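Local coordinates for GST N-terminal domain-containing protein (Pseudomonas syringae pv. tomato, PDB 3IC8), which is of unknown function but has the two-domain fold of glutathione S-transferases and may bind glutathione, at residues Arg19-Phe24 against Val215-Gly221; Val27-Val32 against His220-Leu226. All blocks are in the same frame, centred on the assembly; numbering follows the deposited sequence.

Contact 1: Arg19-Phe24 against Val215-Gly221; sequences RLMLGF and VLGFGHG
A chi1 of 175° sets the ring of Phe24 opposite its backbone N and beside its carbonyl carbon, where it runs alongside the ring of Phe218 and the two meet as a T-shaped pair. The edge of Phe24 is turned to the face of Phe218, with CD1 of Phe24 3.7 Å from CE1 of Phe218 and the ring planes at 80°. Phe24 also meets Phe183 edge-to-face, so the pair belongs to a larger aromatic cluster. At the other end of the contact, His220 has CG anti to its carbonyl carbon and beside the backbone N, which lays its imidazole alongside Arg19. The CG methylene of Arg19 sits over one face of the His220 ring, 3.8 Å from the centroid, as a CH-pi contact. The guanidinium of Arg19 continues to Ser12 O, Tyr9 O and Glu16, and Glu16 also accepts a hydrogen bond from His220 NE2. Helix 16-25 is the first helix of the thioredoxin-like N-terminal domain, and here it meets the chain as it leaves helix 206-216 of the all-helical C-terminal domain. Between the two aromatic ends the backbones come very close: the CA atoms of Gly23 and His220 are 4.0 Å apart. Gly219 O is directed at the helix backbone and receives two CA-H...O contacts, from Gly23 CA at 3.2 Å and from Leu20 CA at 3.5 Å. The absence of a side chain at Gly23 lets this oxygen come so near. Gly219, the last residue of the type I turn from Leu216, has a positive phi of 75°. Leu20 CD2 lies 3.6 Å from Gly219 O, and CD1 of Leu20 packs against CD1 of Leu216.

Contact 2: Val27-Val32 against His220-Leu226; sequences VNWRSV and HGSLSDL
Trp29 and Leu223 meet where strand 222-225 lines up parallel with strand 28-33, adding an edge strand to the thioredoxin-like sheet of the N-terminal domain. The tightly packed part belongs to strand 28-33, whose Trp29, Ser31 and Val32 are buried. CG of Trp29 lies between its backbone N and carbonyl carbon (chi1 53°), and this turns the ring back along the neighbouring strand. Leu223 CB then stands over the six-membered ring of Trp29, 3.9 Å from its centroid, and Leu223 CD2 touches Trp29 CZ2 at 3.6 Å. At the ring's edge Trp29 NE1 donates to His220 O at 3.0 Å, nearly in the indole plane. Backbone bonds hold the strands in register, from Trp29 N to Ser222 O, Ser224 N to Trp29 O, Ser31 N to Ser224 O and Leu226 N to Ser31 O.

The solvent side is the edge strand itself, where Leu223, Ser224 and Asp225 are exposed, together with Asn28. Asn28 merely brushes Ser222, Asn28 OD1 lying 3.3 Å from Ser222 CB. Arg30, bent at chi2 and chi3, folds across this edge strand. One face of its guanidinium rests on Leu226, with Leu226 CD1 3.7 Å from Arg30 NH2, and Arg30 NH1 makes a salt bridge with Glu3. Arg30 NH2 bonds to Asp225 O at 3.0 Å from above the carbonyl plane. Ser224 O has two donors, on opposite faces of its carbonyl plane: Ser31 N at 2.9 Å and, on a longer bond, Arg30 NE at 3.3 Å.

How the contacts relate
Contacts 1 and 2 have centres 12 Å apart and follow one another along the same two pieces of chain: helix 16-25 leads into strand 28-33, while the chain leaving helix 206-216 continues into strand 222-225. His220 and Gly221 belong to both. The chain returning from the C-terminal domain thus first packs against helix 16-25 in contact 1 and then joins the sheet edge in contact 2. Side chains pack directly between them, Leu22 CD1 lying 3.4 Å from Trp29 CD2 and Arg19 CG 4.1 Å from Trp29 CH2. Leu22 O is likewise 3.4 Å from Val27 CG2, where the helix gives way to the strand.

Contact 1: Arg19-Phe24 against Val215-Gly221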
loop_
_atom_site.group_PDB
_atom_site.type_symbol
_atom_site.label_atom_id
_atom_site.label_comp_id
_atom_site.label_asym_id
_atom_site.label_seq_id
_atom_site.Cartn_x
_atom_site.Cartn_y
_atom_site.Cartn_z
ATOM N N ARG A 19 -4.861 -17.105 -12.881
ATOM C CA ARG A 19 -4.766 -16.973 -11.462
ATOM C C ARG A 19 -5.411 -15.694 -10.945
ATOM O O ARG A 19 -6.045 -15.685 -9.928
ATOM C CB ARG A 19 -3.293 -17.005 -11.105
ATOM C CG ARG A 19 -2.887 -18.148 -10.278
ATOM C CD ARG A 19 -1.708 -18.933 -10.785
ATOM N NE ARG A 19 -0.613 -18.159 -11.339
ATOM C CZ ARG A 19 0.343 -18.669 -12.093
ATOM N NH1 ARG A 19 0.356 -19.932 -12.380
ATOM N NH2 ARG A 19 1.279 -17.919 -12.572
ATOM N N LEU A 20 -5.194 -14.604 -11.650
ATOM C CA LEU A 20 -5.814 -13.339 -11.345
ATOM C C LEU A 20 -7.292 -13.429 -11.528
ATOM O O LEU A 20 -8.027 -12.830 -10.818
ATOM C CB LEU A 20 -5.217 -12.194 -12.140
ATOM C CG LEU A 20 -3.780 -11.877 -11.803
ATOM C CD1 LEU A 20 -3.105 -11.123 -12.869
ATOM C CD2 LEU A 20 -3.615 -11.211 -10.508
HETATM N N MSE A 21 -7.712 -14.188 -12.512
HETATM C CA MSE A 21 -9.106 -14.354 -12.791
HETATM C C MSE A 21 -9.766 -15.019 -11.614
HETATM O O MSE A 21 -10.833 -14.659 -11.216
HETATM C CB MSE A 21 -9.310 -15.164 -14.056
HETATM C CG MSE A 21 -9.212 -14.400 -15.345
HETATM SE SE MSE A 21 -8.944 -15.439 -16.917
HETATM C CE MSE A 21 -10.522 -16.392 -16.987
ATOM N N LEU A 22 -9.096 -15.990 -11.046
ATOM C CA LEU A 22 -9.576 -16.610 -9.848
ATOM C C LEU A 22 -9.619 -15.652 -8.689
ATOM O O LEU A 22 -10.488 -15.719 -7.893
ATOM C CB LEU A 22 -8.811 -17.879 -9.541
ATOM C CG LEU A 22 -9.079 -18.973 -10.555
ATOM C CD1 LEU A 22 -8.123 -20.083 -10.444
ATOM C CD2 LEU A 22 -10.417 -19.477 -10.452
ATOM N N GLY A 23 -8.665 -14.760 -8.600
ATOM C CA GLY A 23 -8.670 -13.753 -7.574
ATOM C C GLY A 23 -9.792 -12.749 -7.618
ATOM O O GLY A 23 -10.334 -12.397 -6.614
ATOM N N PHE A 24 -10.111 -12.282 -8.806
ATOM C CA PHE A 24 -11.148 -11.320 -9.029
ATOM C C PHE A 24 -12.485 -11.906 -8.627
ATOM O O PHE A 24 -13.280 -11.265 -8.027
ATOM C CB PHE A 24 -11.083 -10.923 -10.500
ATOM C CG PHE A 24 -12.161 -10.022 -10.957
ATOM C CD1 PHE A 24 -12.171 -8.704 -10.621
ATOM C CD2 PHE A 24 -13.131 -10.485 -11.760
ATOM C CE1 PHE A 24 -13.116 -7.916 -11.053
ATOM C CE2 PHE A 24 -14.084 -9.668 -12.188
ATOM C CZ PHE A 24 -14.070 -8.391 -11.841
ATOM N N VAL A 215 -4.998 -3.702 -10.510
ATOM C CA VAL A 215 -5.442 -4.918 -11.147
ATOM C C VAL A 215 -4.770 -6.169 -10.620
ATOM O O VAL A 215 -5.377 -7.179 -10.503
ATOM C CB VAL A 215 -5.336 -4.828 -12.656
ATOM C CG1 VAL A 215 -5.897 -6.007 -13.290
ATOM C CG2 VAL A 215 -6.049 -3.638 -13.144
ATOM N N LEU A 216 -3.487 -6.079 -10.340
ATOM C CA LEU A 216 -2.698 -7.150 -9.761
ATOM C C LEU A 216 -3.086 -7.448 -8.324
ATOM O O LEU A 216 -2.880 -8.509 -7.833
ATOM C CB LEU A 216 -1.215 -6.825 -9.854
ATOM C CG LEU A 216 -0.371 -7.230 -11.051
ATOM C CD1 LEU A 216 -1.147 -7.558 -12.221
ATOM C CD2 LEU A 216 0.595 -6.189 -11.402
ATOM N N GLY A 217 -3.670 -6.471 -7.666
ATOM C CA GLY A 217 -4.043 -6.516 -6.274
ATOM C C GLY A 217 -5.229 -7.347 -5.907
ATOM O O GLY A 217 -5.484 -7.558 -4.749
ATOM N N PHE A 218 -5.972 -7.768 -6.913
ATOM C CA PHE A 218 -7.073 -8.694 -6.766
ATOM C C PHE A 218 -6.540 -10.032 -6.322
ATOM O O PHE A 218 -7.224 -10.810 -5.718
ATOM C CB PHE A 218 -7.853 -8.831 -8.065
ATOM C CG PHE A 218 -8.781 -7.700 -8.345
ATOM C CD1 PHE A 218 -9.952 -7.559 -7.667
ATOM C CD2 PHE A 218 -8.487 -6.784 -9.290
ATOM C CE1 PHE A 218 -10.783 -6.527 -7.920
ATOM C CE2 PHE A 218 -9.329 -5.760 -9.542
ATOM C CZ PHE A 218 -10.471 -5.633 -8.853
ATOM N N GLY A 219 -5.291 -10.298 -6.645
ATOM C CA GLY A 219 -4.636 -11.487 -6.175
ATOM C C GLY A 219 -5.029 -12.775 -6.846
ATOM O O GLY A 219 -5.599 -12.757 -7.908
ATOM N N HIS A 220 -4.694 -13.888 -6.215
ATOM C CA HIS A 220 -5.016 -15.202 -6.732
ATOM C C HIS A 220 -6.133 -15.949 -6.039
ATOM O O HIS A 220 -6.491 -17.008 -6.465
ATOM C CB HIS A 220 -3.788 -16.098 -6.768
ATOM C CG HIS A 220 -2.643 -15.561 -7.562
ATOM N ND1 HIS A 220 -1.408 -16.154 -7.555
ATOM C CD2 HIS A 220 -2.543 -14.505 -8.393
ATOM C CE1 HIS A 220 -0.595 -15.486 -8.342
ATOM N NE2 HIS A 220 -1.256 -14.473 -8.854
ATOM N N GLY A 221 -6.686 -15.402 -4.978
ATOM C CA GLY A 221 -7.713 -16.123 -4.268
ATOM C C GLY A 221 -7.215 -17.154 -3.294
ATOM O O GLY A 221 -6.148 -17.028 -2.790
#

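Contact 2: Val27-Val32 against His220-Leu226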
loop_
_atom_site.group_PDB
_atom_site.type_symbol
_atom_site.label_atom_id
_atom_site.label_comp_id
_atom_site.label_asym_id
_atom_site.label_seq_id
_atom_site.Cartn_x
_atom_site.Cartn_y
_atom_site.Cartn_z
ATOM N N VAL A 27 -12.966 -16.930 -5.377
ATOM C CA VAL A 27 -13.425 -18.278 -5.310
ATOM C C VAL A 27 -12.321 -19.102 -4.734
ATOM O O VAL A 27 -11.204 -18.713 -4.758
ATOM C CB VAL A 27 -13.723 -18.806 -6.695
ATOM C CG1 VAL A 27 -15.111 -18.491 -7.085
ATOM C CG2 VAL A 27 -12.767 -18.234 -7.678
ATOM N N ASN A 28 -12.659 -20.248 -4.201
ATOM C CA ASN A 28 -11.684 -21.140 -3.677
ATOM C C ASN A 28 -11.472 -22.206 -4.708
ATOM O O ASN A 28 -12.400 -22.686 -5.283
ATOM C CB ASN A 28 -12.176 -21.728 -2.374
ATOM C CG ASN A 28 -12.101 -20.756 -1.241
ATOM O OD1 ASN A 28 -11.356 -20.939 -0.316
ATOM N ND2 ASN A 28 -12.883 -19.715 -1.311
ATOM N N TRP A 29 -10.232 -22.547 -4.970
ATOM C CA TRP A 29 -9.931 -23.467 -6.029
ATOM C C TRP A 29 -8.834 -24.442 -5.668
ATOM O O TRP A 29 -8.064 -24.210 -4.794
ATOM C CB TRP A 29 -9.607 -22.713 -7.328
ATOM C CG TRP A 29 -8.552 -21.690 -7.208
ATOM C CD1 TRP A 29 -8.668 -20.497 -6.641
ATOM C CD2 TRP A 29 -7.209 -21.786 -7.666
ATOM N NE1 TRP A 29 -7.501 -19.826 -6.705
ATOM C CE2 TRP A 29 -6.583 -20.600 -7.340
ATOM C CE3 TRP A 29 -6.477 -22.770 -8.317
ATOM C CZ2 TRP A 29 -5.276 -20.357 -7.641
ATOM C CZ3 TRP A 29 -5.189 -22.525 -8.614
ATOM C CH2 TRP A 29 -4.596 -21.336 -8.278
ATOM N N ARG A 30 -8.776 -25.534 -6.391
ATOM C CA ARG A 30 -7.756 -26.503 -6.188
ATOM C C ARG A 30 -6.662 -26.293 -7.198
ATOM O O ARG A 30 -6.934 -26.038 -8.318
ATOM C CB ARG A 30 -8.338 -27.894 -6.337
ATOM C CG ARG A 30 -9.513 -28.172 -5.475
ATOM C CD ARG A 30 -9.248 -27.828 -4.044
ATOM N NE ARG A 30 -8.184 -28.629 -3.477
ATOM C CZ ARG A 30 -8.341 -29.869 -3.074
ATOM N NH1 ARG A 30 -9.499 -30.453 -3.168
ATOM N NH2 ARG A 30 -7.344 -30.528 -2.577
ATOM N N SER A 31 -5.421 -26.422 -6.787
ATOM C CA SER A 31 -4.322 -26.237 -7.692
ATOM C C SER A 31 -3.669 -27.538 -8.056
ATOM O O SER A 31 -3.167 -28.227 -7.220
ATOM C CB SER A 31 -3.291 -25.358 -7.045
ATOM O OG SER A 31 -2.264 -25.086 -7.935
ATOM N N VAL A 32 -3.657 -27.862 -9.329
ATOM C CA VAL A 32 -2.984 -29.045 -9.774
ATOM C C VAL A 32 -1.766 -28.587 -10.497
ATOM O O VAL A 32 -1.857 -27.856 -11.430
ATOM C CB VAL A 32 -3.822 -29.867 -10.741
ATOM C CG1 VAL A 32 -3.059 -31.021 -11.224
ATOM C CG2 VAL A 32 -5.033 -30.341 -10.100
ATOM N N HIS A 220 -4.694 -13.888 -6.215
ATOM C CA HIS A 220 -5.016 -15.202 -6.732
ATOM C C HIS A 220 -6.133 -15.949 -6.039
ATOM O O HIS A 220 -6.491 -17.008 -6.465
ATOM C CB HIS A 220 -3.788 -16.098 -6.768
ATOM C CG HIS A 220 -2.643 -15.561 -7.562
ATOM N ND1 HIS A 220 -1.408 -16.154 -7.555
ATOM C CD2 HIS A 220 -2.543 -14.505 -8.393
ATOM C CE1 HIS A 220 -0.595 -15.486 -8.342
ATOM N NE2 HIS A 220 -1.256 -14.473 -8.854
ATOM N N GLY A 221 -6.686 -15.402 -4.978
ATOM C CA GLY A 221 -7.713 -16.123 -4.268
ATOM C C GLY A 221 -7.215 -17.154 -3.294
ATOM O O GLY A 221 -6.148 -17.028 -2.790
ATOM N N SER A 222 -8.008 -18.166 -3.018
ATOM C CA SER A 222 -7.620 -19.170 -2.045
ATOM C C SER A 222 -7.482 -20.541 -2.636
ATOM O O SER A 222 -8.407 -21.053 -3.171
ATOM C CB SER A 222 -8.660 -19.227 -0.947
ATOM O OG SER A 222 -8.150 -18.687 0.237
ATOM N N LEU A 223 -6.332 -21.160 -2.489
ATOM C CA LEU A 223 -6.101 -22.439 -3.107
ATOM C C LEU A 223 -5.599 -23.492 -2.152
ATOM O O LEU A 223 -4.991 -23.182 -1.169
ATOM C CB LEU A 223 -5.119 -22.280 -4.257
ATOM C CG LEU A 223 -3.656 -22.016 -3.967
ATOM C CD1 LEU A 223 -2.935 -23.278 -3.664
ATOM C CD2 LEU A 223 -2.981 -21.311 -5.073
ATOM N N SER A 224 -5.890 -24.742 -2.471
ATOM C CA SER A 224 -5.281 -25.912 -1.861
ATOM C C SER A 224 -4.742 -26.813 -2.936
ATOM O O SER A 224 -5.373 -26.996 -3.928
ATOM C CB SER A 224 -6.287 -26.704 -1.066
ATOM O OG SER A 224 -7.432 -25.962 -0.807
ATOM N N ASP A 225 -3.583 -27.404 -2.722
ATOM C CA ASP A 225 -3.009 -28.313 -3.697
ATOM C C ASP A 225 -3.850 -29.544 -3.889
ATOM O O ASP A 225 -4.406 -30.038 -2.955
ATOM C CB ASP A 225 -1.646 -28.778 -3.252
ATOM C CG ASP A 225 -0.658 -27.680 -3.196
ATOM O OD1 ASP A 225 -0.986 -26.558 -3.584
ATOM O OD2 ASP A 225 0.472 -27.934 -2.762
ATOM N N LEU A 226 -3.932 -30.017 -5.119
ATOM C CA LEU A 226 -4.577 -31.253 -5.424
ATOM C C LEU A 226 -3.693 -32.012 -6.355
ATOM O O LEU A 226 -3.201 -31.472 -7.283
ATOM C CB LEU A 226 -5.924 -30.998 -6.059
ATOM C CG LEU A 226 -6.692 -32.207 -6.529
ATOM C CD1 LEU A 226 -7.121 -32.988 -5.390
ATOM C CD2 LEU A 226 -7.845 -31.856 -7.396
#